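Local coordinates for O-methyltransferase (Saccharopolyspora spinosa, PDB 4CE0), which probably transfers a methyl group from S-adenosyl-L-methionine to the 4'-hydroxyl of the rhamnose of a spinosyn, in a magnesium-dependent step of antibiotic biosynthesis, at residues L139-S142 and L143-R147; L9-L12 and K13-T17. All coordinates share one frame; numbering follows the deposited sequence.

Contact 1 of 2, residues L139-S142 and L143-R147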
# COMPACT_ATOMS: atom_id res chain seq x y z
N LEU A 139 -18.20 -15.86 2.75
CA LEU A 139 -18.26 -15.00 1.58
C LEU A 139 -19.23 -13.85 1.84
O LEU A 139 -19.42 -12.98 0.98
CB LEU A 139 -18.73 -15.81 0.39
CG LEU A 139 -17.74 -16.92 0.05
CD1 LEU A 139 -18.45 -18.05 -0.71
CD2 LEU A 139 -16.64 -16.30 -0.76
N GLY A 140 -19.86 -13.89 3.01
CA GLY A 140 -20.79 -12.87 3.45
C GLY A 140 -20.09 -11.74 4.17
O GLY A 140 -19.63 -11.89 5.32
N VAL A 141 -20.00 -10.59 3.50
CA VAL A 141 -19.36 -9.41 4.05
C VAL A 141 -20.34 -8.25 3.98
O VAL A 141 -20.77 -7.85 2.88
CB VAL A 141 -18.07 -9.08 3.28
CG1 VAL A 141 -17.35 -7.85 3.89
CG2 VAL A 141 -17.16 -10.30 3.21
N SER A 142 -20.71 -7.75 5.15
CA SER A 142 -21.68 -6.66 5.30
C SER A 142 -21.29 -5.37 4.58
O SER A 142 -20.10 -5.08 4.37
CB SER A 142 -21.86 -6.33 6.79
OG SER A 142 -20.67 -5.78 7.34
N LEU A 143 -22.29 -4.57 4.23
CA LEU A 143 -22.09 -3.28 3.58
C LEU A 143 -21.21 -2.41 4.48
O LEU A 143 -20.32 -1.69 4.03
CB LEU A 143 -23.45 -2.61 3.30
CG LEU A 143 -23.51 -1.22 2.62
CD1 LEU A 143 -22.73 -1.23 1.31
CD2 LEU A 143 -24.97 -0.85 2.36
N GLU A 144 -21.47 -2.50 5.77
CA GLU A 144 -20.72 -1.70 6.71
C GLU A 144 -19.25 -2.04 6.58
O GLU A 144 -18.41 -1.15 6.55
CB GLU A 144 -21.22 -1.96 8.13
CG GLU A 144 -20.43 -1.23 9.17
CD GLU A 144 -21.18 -1.15 10.50
OE1 GLU A 144 -22.30 -0.57 10.55
OE2 GLU A 144 -20.64 -1.70 11.50
N THR A 145 -18.95 -3.33 6.51
CA THR A 145 -17.56 -3.79 6.44
C THR A 145 -16.88 -3.34 5.14
O THR A 145 -15.76 -2.80 5.16
CB THR A 145 -17.48 -5.32 6.56
OG1 THR A 145 -18.00 -5.73 7.84
CG2 THR A 145 -16.02 -5.80 6.38
N VAL A 146 -17.56 -3.52 4.01
CA VAL A 146 -17.04 -3.04 2.74
C VAL A 146 -16.82 -1.52 2.74
O VAL A 146 -15.83 -1.04 2.20
CB VAL A 146 -17.97 -3.42 1.53
CG1 VAL A 146 -17.37 -2.92 0.22
CG2 VAL A 146 -18.22 -4.93 1.46
N ARG A 147 -17.77 -0.75 3.28
CA ARG A 147 -17.65 0.70 3.36
C ARG A 147 -16.36 1.06 4.14
O ARG A 147 -15.57 1.93 3.72
CB ARG A 147 -18.91 1.34 4.05
CG ARG A 147 -20.03 1.85 3.09
CD ARG A 147 -21.22 2.63 3.81
NE ARG A 147 -20.79 3.92 4.38
CZ ARG A 147 -20.74 5.06 3.68
NH1 ARG A 147 -21.11 5.09 2.39
NH2 ARG A 147 -20.31 6.17 4.26

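Contact 2 of 2, residues L9-L12 and K13-T17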
# COMPACT_ATOMS: atom_id res chain seq x y z
N LEU A 9 -0.46 2.57 -7.98
CA LEU A 9 -1.27 1.43 -8.40
C LEU A 9 -0.55 0.08 -8.23
O LEU A 9 -1.17 -0.93 -7.85
CB LEU A 9 -1.74 1.60 -9.83
CG LEU A 9 -2.63 2.82 -10.05
CD1 LEU A 9 -3.01 2.95 -11.53
CD2 LEU A 9 -3.87 2.70 -9.23
N ASP A 10 0.74 0.06 -8.47
CA ASP A 10 1.52 -1.15 -8.26
C ASP A 10 1.52 -1.53 -6.79
O ASP A 10 1.26 -2.69 -6.45
CB ASP A 10 2.96 -0.95 -8.73
CG ASP A 10 3.79 -2.22 -8.61
OD1 ASP A 10 3.46 -3.21 -9.32
OD2 ASP A 10 4.76 -2.23 -7.83
N LEU A 11 1.77 -0.55 -5.91
CA LEU A 11 1.67 -0.85 -4.48
C LEU A 11 0.27 -1.33 -4.07
O LEU A 11 0.11 -2.29 -3.29
CB LEU A 11 2.13 0.33 -3.63
CG LEU A 11 1.95 0.18 -2.12
CD1 LEU A 11 2.74 -0.96 -1.54
CD2 LEU A 11 2.34 1.56 -1.45
N LEU A 12 -0.75 -0.66 -4.59
CA LEU A 12 -2.14 -1.00 -4.25
C LEU A 12 -2.47 -2.47 -4.53
O LEU A 12 -3.08 -3.14 -3.68
CB LEU A 12 -3.12 -0.08 -4.96
CG LEU A 12 -4.59 -0.15 -4.51
CD1 LEU A 12 -4.74 0.00 -2.99
CD2 LEU A 12 -5.39 0.91 -5.20
N LYS A 13 -2.04 -2.98 -5.68
CA LYS A 13 -2.27 -4.40 -6.04
C LYS A 13 -1.64 -5.33 -5.03
O LYS A 13 -2.25 -6.33 -4.64
CB LYS A 13 -1.76 -4.69 -7.47
CG LYS A 13 -2.63 -3.97 -8.52
CD LYS A 13 -2.21 -4.24 -9.94
CE LYS A 13 -0.88 -3.62 -10.24
NZ LYS A 13 -0.69 -3.54 -11.72
N LYS A 14 -0.42 -5.02 -4.60
CA LYS A 14 0.25 -5.80 -3.58
C LYS A 14 -0.53 -5.74 -2.27
O LYS A 14 -0.70 -6.74 -1.58
CB LYS A 14 1.66 -5.25 -3.33
CG LYS A 14 2.69 -5.53 -4.43
CD LYS A 14 3.97 -4.73 -4.07
CE LYS A 14 5.16 -5.00 -4.98
NZ LYS A 14 4.99 -4.36 -6.32
N VAL A 15 -1.00 -4.54 -1.93
CA VAL A 15 -1.75 -4.38 -0.69
C VAL A 15 -3.11 -5.11 -0.70
O VAL A 15 -3.45 -5.80 0.24
CB VAL A 15 -1.97 -2.89 -0.37
CG1 VAL A 15 -2.66 -2.74 0.97
CG2 VAL A 15 -0.61 -2.17 -0.41
N LEU A 16 -3.90 -4.93 -1.76
CA LEU A 16 -5.23 -5.52 -1.82
C LEU A 16 -5.22 -7.06 -1.79
O LEU A 16 -6.14 -7.68 -1.31
CB LEU A 16 -5.93 -5.06 -3.10
CG LEU A 16 -6.34 -3.61 -3.14
CD1 LEU A 16 -6.66 -3.15 -4.59
CD2 LEU A 16 -7.51 -3.41 -2.24
N THR A 17 -4.17 -7.66 -2.36
CA THR A 17 -3.95 -9.10 -2.29
C THR A 17 -3.19 -9.54 -1.03
O THR A 17 -2.94 -10.73 -0.83
CB THR A 17 -3.11 -9.56 -3.47
OG1 THR A 17 -1.96 -8.72 -3.52
CG2 THR A 17 -3.88 -9.45 -4.80
O HOH W 1 1.92 -3.19 -11.30

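Contact 1 of 2, residues L139-S142 and L143-R147
Ser142 and Thr145 meet through their hydroxyls at the N-cap of helix 143-152, where a loop enters the helix. Ser142 OG is the shared acceptor: it takes the backbone N-H of Thr145 at 3.1 Å, with a bent N-H...O angle of 151°, and the hydroxyl of Thr145, OG1 to OG 2.7 Å. One oxygen thus receives the N-H and O-H of the same residue, which fixes the rotation of both short side chains. Ser142 OG stands between its own backbone N and carbonyl carbon (chi1 67°), a rotation that points it forward to the N-H of Thr145 in the first turn. The carbonyl of Ser142 starts the helical bonding, accepting from Val146 N in a nearly straight bond (N-H...O 171°).

Packing is tight on the side of Val141. Its CG1, anti to the backbone N, presses on Thr145 CG2 at 3.5 Å, a little closer than usual van der Waals contact, the two side chains crossing at about a right angle. Val146, buried against Phe113 and Phe162, brings its CG2 to Val141 CG1, 3.9 Å away, while Val141 also rests on Trp85. The other side is loose and faces solvent: the extended chain of Glu144 leads its carboxylate away from the cap, and its nearest side-chain approach is Glu144 CB to Ser142 OG, 3.9 Å.

Contact 2 of 2, residues L9-L12 and K13-T17
Leu12 lies over Leu16 one turn further along helix 6-16, its CG 3.6 Å from Leu16 CD1 as the two side chains cross obliquely. Leu16 CG stands beside its backbone N (chi1 -70°), which turns the isobutyl group back toward the preceding turn. Leu11 pairs with Val15 in the same i to i+4 spacing, Leu11 CD1 meeting Val15 CG2 at 3.7 Å. Beneath both pairs run ordinary helical bonds, including Leu16 N to Leu12 O at 2.8 Å and Val15 N to Leu11 O at 2.9 Å; that from Lys14 N to Asp10 O is weak.

The polar side of this amphipathic helix is built around Asp10. Its OD2 forms a salt bridge with Lys14 NZ at 2.6 Å, the lysine running out extended until a bend at its last torsion (chi4 73°) delivers the ammonium to the carboxylate. The second oxygen, OD1, accepts from a water at 2.5 Å, and that water accepts in turn from Lys13 NZ at 2.7 Å. Lys13 folds back along the helix, its chain bent at chi3, with CG 3.4 Å from Leu9 O; its ammonium also makes a salt bridge with Asp61 and a hydrogen bond to Gln64.

Leu12 packs on Ala95 and Leu16 on Phe92 of helix 88-100; Leu11 and Val15 pack on their counterparts in the second subunit, and Leu12 also reaches Leu11 of that subunit, placing the helix at the dimer interface. With Lys14 on one carboxylate oxygen and the water leading to Lys13 on the other, Asp10 is held from both oxygens and is probably stabilised as a carboxylate by the two nearby positive charges.

In the fold
Contacts 1 and 2 belong to two separate helices, 143-152 and 6-16, with centres 20 Å apart and nearest atoms about 10 Å apart, so they do not touch. Tyr153, just after helix 143-152, nevertheless packs on Leu12, Val15 and Leu16 of contact 2, joining the two regions indirectly. Contact 1 borders the S-adenosyl-L-homocysteine pocket through Leu139, which touches the ligand, and the side chain of Val141 is about 6 Å from it; contact 2 lies further back, the Leu16 side chain about 8 Å from the ligand. Trp85, which binds the ligand, is packed by Val141, its side chain about 4 Å away, but stands about 9 Å from that of Leu16. The magnesium ion is about 13 Å from the Val141 side chain.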